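Local coordinates for metal cation efflux system protein CzcD (PDB 6VD9) that mediates low-level metal ion resistance as a cation diffusion facilitator that binds and transports zinc, probably moving cations from the cytoplasm to the periplasm, at residues A[6-11]-A[24-29]; A[58-63]-A[67-72]. All blocks are in the same frame, centred on the assembly; numbering follows the deposited sequence. Where two conformers were deposited one is given.

Contact 1: A[6-11]-A[24-29]; sequences AEVEKQ and LHIWAL
Val8 and Ile26 meet through methyls, with no flat group between them; the indole of Trp27 points from strand 18-28 to the side away from the helix. The backbone C of His25 sits at the edge of that indole, in its plane, and the ring meets Trp27 of the second subunit with planes at about 30°. On the helix-facing side, Val8 and Ile26 reach toward each other tip to tip, CD1 of Ile26 standing 3.9 Å from CG1 of Val8 and 4.2 Å from its CG2. The straight outer branch of Ile26 (chi2 179°) carries CD1 into this place, where both valine methyls receive it. Leu24 crosses Glu9 at a slant, its CD2 4.0 Å from Glu9 CG and 4.2 Å from Val8 CG1, so the glutamate contributes its aliphatic stem at the border of the patch. Phe64 also packs on Val8, and Leu24 on Leu36 and Val38 of strand 34-42. With 11.0 Å between the axes of helix 6-11 and strand 24-28, and 139° between their directions, the first helix packs on an outer strand of the three-stranded sheet, as in the ferredoxin-like cytoplasmic domain of CDF transporters.

Contact 2: A[58-63]-A[67-72]; sequences QMLADK and THVTIQ
Leu60 meets both Val69 and Ile71 through a single methyl, CD1. This carbon lies 4.0 Å from Val69 CG2 and 4.1 Å from Val69 CG1, so it faces the fork of the valine. Ile71 approaches it differently, tip to tip, its CD1 being 4.1 Å from Leu60 CD1. The leucine swings its CG anti to its own carbonyl carbon (chi1 -71°) and extends beyond it, which carries CD1 across to the strand. Nearer the turn the chains draw closer: the CA atoms of Ala61 and Thr67 are 5.4 Å apart, and Ala61 CB touches Thr67 CG2 at 4.2 Å. Helix 53-64 is the connection of a beta-alpha-beta crossover, joining strand 34-42 to its parallel neighbour 68-74, and the apolar side chains fill the layer between helix and sheet. Leu60 also packs on Leu36, and a backbone hydrogen bond between Leu60 and Ile66 ties the helix to the turn; Ile71 also packs on Val38, Val40, Leu53 and Leu56. Farther out, the backbone of the strand holds the second subunit: Val69 O accepts a hydrogen bond from NE2 of His39 there, and Ile71 N bonds to OE1 of its Gln72. His39 is a nickel ligand, so Val69 O lies in the second shell and probably restrains the turn of that imidazole.

Along the chain contact 1 closes before contact 2 opens; their centres lie about 10 Å apart within one small dimerisation domain. Each packs a helix, 5-13 or 53-64, against an outer strand of the same sheet, 18-28 or 68-74, with strand 34-42 between these strands. The helices also touch one another, Gln11 CB lying 3.6 Å from Met59 SD, and a weak hydrogen bond links Lys63 NZ to Gln11 OE1. At the strand ends Leu29 packs on His68. The two helices thus form one layer against a single face of the sheet. In this C-terminal, probably cytoplasmic, domain of the transporter, Trp27, Val69 and Ile71 meet the second subunit, consistent with dimerisation.

Contact 1: A[6-11]-A[24-29]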
loop_
_atom_site.group_PDB
_atom_site.type_symbol
_atom_site.label_atom_id
_atom_site.label_comp_id
_atom_site.label_asym_id
_atom_site.label_seq_id
_atom_site.Cartn_x
_atom_site.Cartn_y
_atom_site.Cartn_z
ATOM N N ALA A 6 -14.493 6.009 -12.514
ATOM C CA ALA A 6 -14.938 4.775 -13.220
ATOM C C ALA A 6 -13.812 4.150 -14.033
ATOM O O ALA A 6 -13.719 2.946 -14.024
ATOM C CB ALA A 6 -16.135 5.032 -14.099
ATOM N N GLU A 7 -13.047 4.956 -14.779
ATOM C CA GLU A 7 -11.952 4.465 -15.616
ATOM C C GLU A 7 -10.911 3.914 -14.652
ATOM O O GLU A 7 -10.329 2.936 -15.018
ATOM C CB GLU A 7 -11.338 5.553 -16.501
ATOM C CG GLU A 7 -11.979 5.707 -17.870
ATOM C CD GLU A 7 -12.234 4.421 -18.620
ATOM O OE1 GLU A 7 -11.261 3.707 -18.902
ATOM O OE2 GLU A 7 -13.413 4.138 -18.890
ATOM N N VAL A 8 -10.664 4.583 -13.522
ATOM C CA VAL A 8 -9.617 4.121 -12.557
ATOM C C VAL A 8 -10.022 2.714 -12.098
ATOM O O VAL A 8 -9.219 1.805 -12.223
ATOM C CB VAL A 8 -9.400 5.094 -11.382
ATOM C CG1 VAL A 8 -8.410 4.529 -10.374
ATOM C CG2 VAL A 8 -8.965 6.478 -11.869
ATOM N N GLU A 9 -11.263 2.540 -11.647
ATOM C CA GLU A 9 -11.797 1.210 -11.223
ATOM C C GLU A 9 -11.637 0.196 -12.356
ATOM O O GLU A 9 -11.118 -0.918 -12.120
ATOM C CB GLU A 9 -13.268 1.348 -10.795
ATOM C CG GLU A 9 -13.473 2.310 -9.634
ATOM C CD GLU A 9 -14.929 2.711 -9.489
ATOM O OE1 GLU A 9 -15.661 2.590 -10.503
ATOM O OE2 GLU A 9 -15.313 3.084 -8.372
ATOM N N LYS A 10 -12.088 0.530 -13.560
ATOM C CA LYS A 10 -12.009 -0.378 -14.733
ATOM C C LYS A 10 -10.550 -0.746 -14.939
ATOM O O LYS A 10 -10.252 -1.912 -15.175
ATOM C CB LYS A 10 -12.613 0.295 -15.978
ATOM C CG LYS A 10 -12.460 -0.465 -17.294
ATOM C CD LYS A 10 -13.320 0.068 -18.487
ATOM C CE LYS A 10 -13.133 -0.803 -19.721
ATOM N NZ LYS A 10 -13.854 -0.330 -20.931
ATOM N N GLN A 11 -9.643 0.227 -14.889
ATOM C CA GLN A 11 -8.244 -0.069 -15.255
ATOM C C GLN A 11 -7.595 -0.943 -14.174
ATOM O O GLN A 11 -6.703 -1.729 -14.542
ATOM C CB GLN A 11 -7.462 1.213 -15.534
ATOM C CG GLN A 11 -7.952 1.920 -16.785
ATOM C CD GLN A 11 -7.937 1.004 -17.984
ATOM O OE1 GLN A 11 -7.016 0.214 -18.180
ATOM N NE2 GLN A 11 -8.985 1.107 -18.786
ATOM N N LEU A 24 -10.714 2.115 -2.181
ATOM C CA LEU A 24 -10.045 3.032 -3.127
ATOM C C LEU A 24 -10.334 4.444 -2.643
ATOM O O LEU A 24 -11.547 4.787 -2.504
ATOM C CB LEU A 24 -10.553 2.822 -4.560
ATOM C CG LEU A 24 -10.048 3.787 -5.613
ATOM C CD1 LEU A 24 -8.505 3.689 -5.768
ATOM C CD2 LEU A 24 -10.686 3.463 -6.952
ATOM N N HIS A 25 -9.303 5.206 -2.369
ATOM C CA HIS A 25 -9.421 6.650 -2.030
ATOM C C HIS A 25 -8.522 7.477 -2.937
ATOM O O HIS A 25 -7.347 7.132 -3.140
ATOM C CB HIS A 25 -9.123 6.919 -0.556
ATOM C CG HIS A 25 -9.917 6.093 0.391
ATOM N ND1 HIS A 25 -11.198 6.438 0.793
ATOM C CD2 HIS A 25 -9.587 4.988 1.095
ATOM C CE1 HIS A 25 -11.633 5.544 1.657
ATOM N NE2 HIS A 25 -10.661 4.669 1.880
ATOM N N ILE A 26 -9.081 8.544 -3.498
ATOM C CA ILE A 26 -8.327 9.412 -4.438
ATOM C C ILE A 26 -8.702 10.837 -4.038
ATOM O O ILE A 26 -9.915 11.161 -3.968
ATOM C CB ILE A 26 -8.600 9.114 -5.929
ATOM C CG1 ILE A 26 -8.414 7.655 -6.346
ATOM C CG2 ILE A 26 -7.721 10.006 -6.796
ATOM C CD1 ILE A 26 -8.711 7.427 -7.820
ATOM N N TRP A 27 -7.706 11.584 -3.603
ATOM C CA TRP A 27 -7.914 12.935 -3.044
ATOM C C TRP A 27 -6.771 13.833 -3.499
ATOM O O TRP A 27 -5.749 13.298 -3.939
ATOM C CB TRP A 27 -8.030 12.863 -1.528
ATOM C CG TRP A 27 -6.772 12.652 -0.747
ATOM C CD1 TRP A 27 -6.093 13.604 -0.040
ATOM C CD2 TRP A 27 -6.091 11.405 -0.493
ATOM N NE1 TRP A 27 -5.027 13.049 0.619
ATOM C CE2 TRP A 27 -4.998 11.700 0.358
ATOM C CE3 TRP A 27 -6.283 10.076 -0.904
ATOM C CZ2 TRP A 27 -4.111 10.722 0.807
ATOM C CZ3 TRP A 27 -5.412 9.105 -0.453
ATOM C CH2 TRP A 27 -4.343 9.425 0.394
ATOM N N ALA A 28 -6.947 15.152 -3.368
ATOM C CA ALA A 28 -5.940 16.165 -3.759
ATOM C C ALA A 28 -5.053 16.479 -2.552
ATOM O O ALA A 28 -5.583 16.720 -1.470
ATOM C CB ALA A 28 -6.632 17.409 -4.280
ATOM N N LEU A 29 -3.738 16.430 -2.733
ATOM C CA LEU A 29 -2.754 16.936 -1.751
ATOM C C LEU A 29 -2.774 18.467 -1.786
ATOM O O LEU A 29 -3.320 19.032 -2.766
ATOM C CB LEU A 29 -1.371 16.402 -2.107
ATOM C CG LEU A 29 -1.235 14.879 -2.084
ATOM C CD1 LEU A 29 0.110 14.460 -2.647
ATOM C CD2 LEU A 29 -1.425 14.337 -0.678
#

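Contact 2: A[58-63]-A[67-72]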
loop_
_atom_site.group_PDB
_atom_site.type_symbol
_atom_site.label_atom_id
_atom_site.label_comp_id
_atom_site.label_asym_id
_atom_site.label_seq_id
_atom_site.Cartn_x
_atom_site.Cartn_y
_atom_site.Cartn_z
ATOM N N GLN A 58 2.557 1.932 -13.279
ATOM C CA GLN A 58 2.754 2.401 -14.683
ATOM C C GLN A 58 1.420 2.927 -15.232
ATOM O O GLN A 58 1.369 4.067 -15.726
ATOM C CB GLN A 58 3.360 1.263 -15.514
ATOM C CG GLN A 58 3.493 1.539 -17.012
ATOM C CD GLN A 58 3.868 0.291 -17.795
ATOM O OE1 GLN A 58 3.322 -0.807 -17.608
ATOM N NE2 GLN A 58 4.804 0.452 -18.716
ATOM N N MET A 59 0.332 2.185 -15.012
ATOM C CA MET A 59 -1.001 2.528 -15.556
ATOM C C MET A 59 -1.511 3.793 -14.862
ATOM O O MET A 59 -2.130 4.655 -15.526
ATOM C CB MET A 59 -1.964 1.343 -15.392
ATOM C CG MET A 59 -3.396 1.686 -15.702
ATOM S SD MET A 59 -4.264 2.393 -14.312
ATOM C CE MET A 59 -4.348 0.990 -13.190
ATOM N N LEU A 60 -1.297 3.940 -13.549
ATOM C CA LEU A 60 -1.885 5.077 -12.796
ATOM C C LEU A 60 -1.177 6.376 -13.205
ATOM O O LEU A 60 -1.847 7.416 -13.314
ATOM C CB LEU A 60 -1.770 4.797 -11.301
ATOM C CG LEU A 60 -2.700 3.687 -10.811
ATOM C CD1 LEU A 60 -2.316 3.279 -9.400
ATOM C CD2 LEU A 60 -4.155 4.144 -10.893
ATOM N N ALA A 61 0.109 6.272 -13.482
ATOM C CA ALA A 61 0.934 7.419 -13.934
ATOM C C ALA A 61 0.500 7.792 -15.355
ATOM O O ALA A 61 0.134 8.954 -15.560
ATOM C CB ALA A 61 2.380 7.093 -13.837
ATOM N N ASP A 62 0.431 6.812 -16.252
ATOM C CA ASP A 62 0.240 7.048 -17.711
ATOM C C ASP A 62 -1.186 7.497 -18.011
ATOM O O ASP A 62 -1.371 8.433 -18.828
ATOM C CB ASP A 62 0.543 5.797 -18.524
ATOM C CG ASP A 62 2.009 5.429 -18.505
ATOM O OD1 ASP A 62 2.833 6.360 -18.413
ATOM O OD2 ASP A 62 2.311 4.219 -18.541
ATOM N N LYS A 63 -2.173 6.830 -17.416
ATOM C CA LYS A 63 -3.587 7.021 -17.784
ATOM C C LYS A 63 -4.209 8.138 -16.949
ATOM O O LYS A 63 -5.156 8.757 -17.457
ATOM C CB LYS A 63 -4.300 5.671 -17.701
ATOM C CG LYS A 63 -3.634 4.576 -18.534
ATOM C CD LYS A 63 -4.552 3.447 -18.933
ATOM C CE LYS A 63 -4.069 2.714 -20.166
ATOM N NZ LYS A 63 -4.738 1.407 -20.324
ATOM N N THR A 67 0.832 9.769 -9.334
ATOM C CA THR A 67 2.198 9.277 -9.024
ATOM C C THR A 67 2.430 9.196 -7.510
ATOM O O THR A 67 3.568 8.845 -7.134
ATOM C CB THR A 67 3.272 10.141 -9.692
ATOM O OG1 THR A 67 3.189 11.442 -9.121
ATOM C CG2 THR A 67 3.120 10.234 -11.191
ATOM N N HIS A 68 1.439 9.558 -6.680
ATOM C CA HIS A 68 1.505 9.423 -5.202
ATOM C C HIS A 68 0.566 8.271 -4.849
ATOM O O HIS A 68 -0.636 8.534 -4.764
ATOM C CB HIS A 68 1.103 10.721 -4.495
ATOM C CG HIS A 68 2.147 11.783 -4.548
ATOM N ND1 HIS A 68 2.319 12.597 -5.663
ATOM C CD2 HIS A 68 3.079 12.155 -3.648
ATOM C CE1 HIS A 68 3.330 13.420 -5.451
ATOM N NE2 HIS A 68 3.819 13.175 -4.215
ATOM N N VAL A 69 1.100 7.062 -4.781
ATOM C CA VAL A 69 0.298 5.807 -4.682
ATOM C C VAL A 69 0.740 4.955 -3.489
ATOM O O VAL A 69 1.943 4.812 -3.232
ATOM C CB VAL A 69 0.421 5.054 -6.015
ATOM C CG1 VAL A 69 -0.051 3.622 -5.950
ATOM C CG2 VAL A 69 -0.296 5.801 -7.125
ATOM N N THR A 70 -0.230 4.327 -2.826
ATOM C CA THR A 70 0.044 3.282 -1.806
ATOM C C THR A 70 -0.963 2.175 -2.064
ATOM O O THR A 70 -2.181 2.423 -1.941
ATOM C CB THR A 70 -0.023 3.796 -0.362
ATOM O OG1 THR A 70 0.777 4.980 -0.287
ATOM C CG2 THR A 70 0.503 2.783 0.633
ATOM N N ILE A 71 -0.463 1.045 -2.493
ATOM C CA ILE A 71 -1.278 -0.119 -2.912
ATOM C C ILE A 71 -0.944 -1.263 -1.960
ATOM O O ILE A 71 0.245 -1.671 -1.909
ATOM C CB ILE A 71 -1.039 -0.488 -4.377
ATOM C CG1 ILE A 71 -1.448 0.669 -5.282
ATOM C CG2 ILE A 71 -1.754 -1.808 -4.700
ATOM C CD1 ILE A 71 -0.920 0.579 -6.710
ATOM N N GLN A 72 -1.936 -1.750 -1.220
ATOM C CA GLN A 72 -1.767 -2.935 -0.347
ATOM C C GLN A 72 -2.401 -4.146 -1.022
ATOM O O GLN A 72 -3.457 -4.003 -1.584
ATOM C CB GLN A 72 -2.388 -2.663 1.018
ATOM C CG GLN A 72 -2.374 -3.829 1.987
ATOM C CD GLN A 72 -2.921 -3.384 3.334
ATOM O OE1 GLN A 72 -2.472 -2.403 3.908
ATOM N NE2 GLN A 72 -3.909 -4.078 3.883
#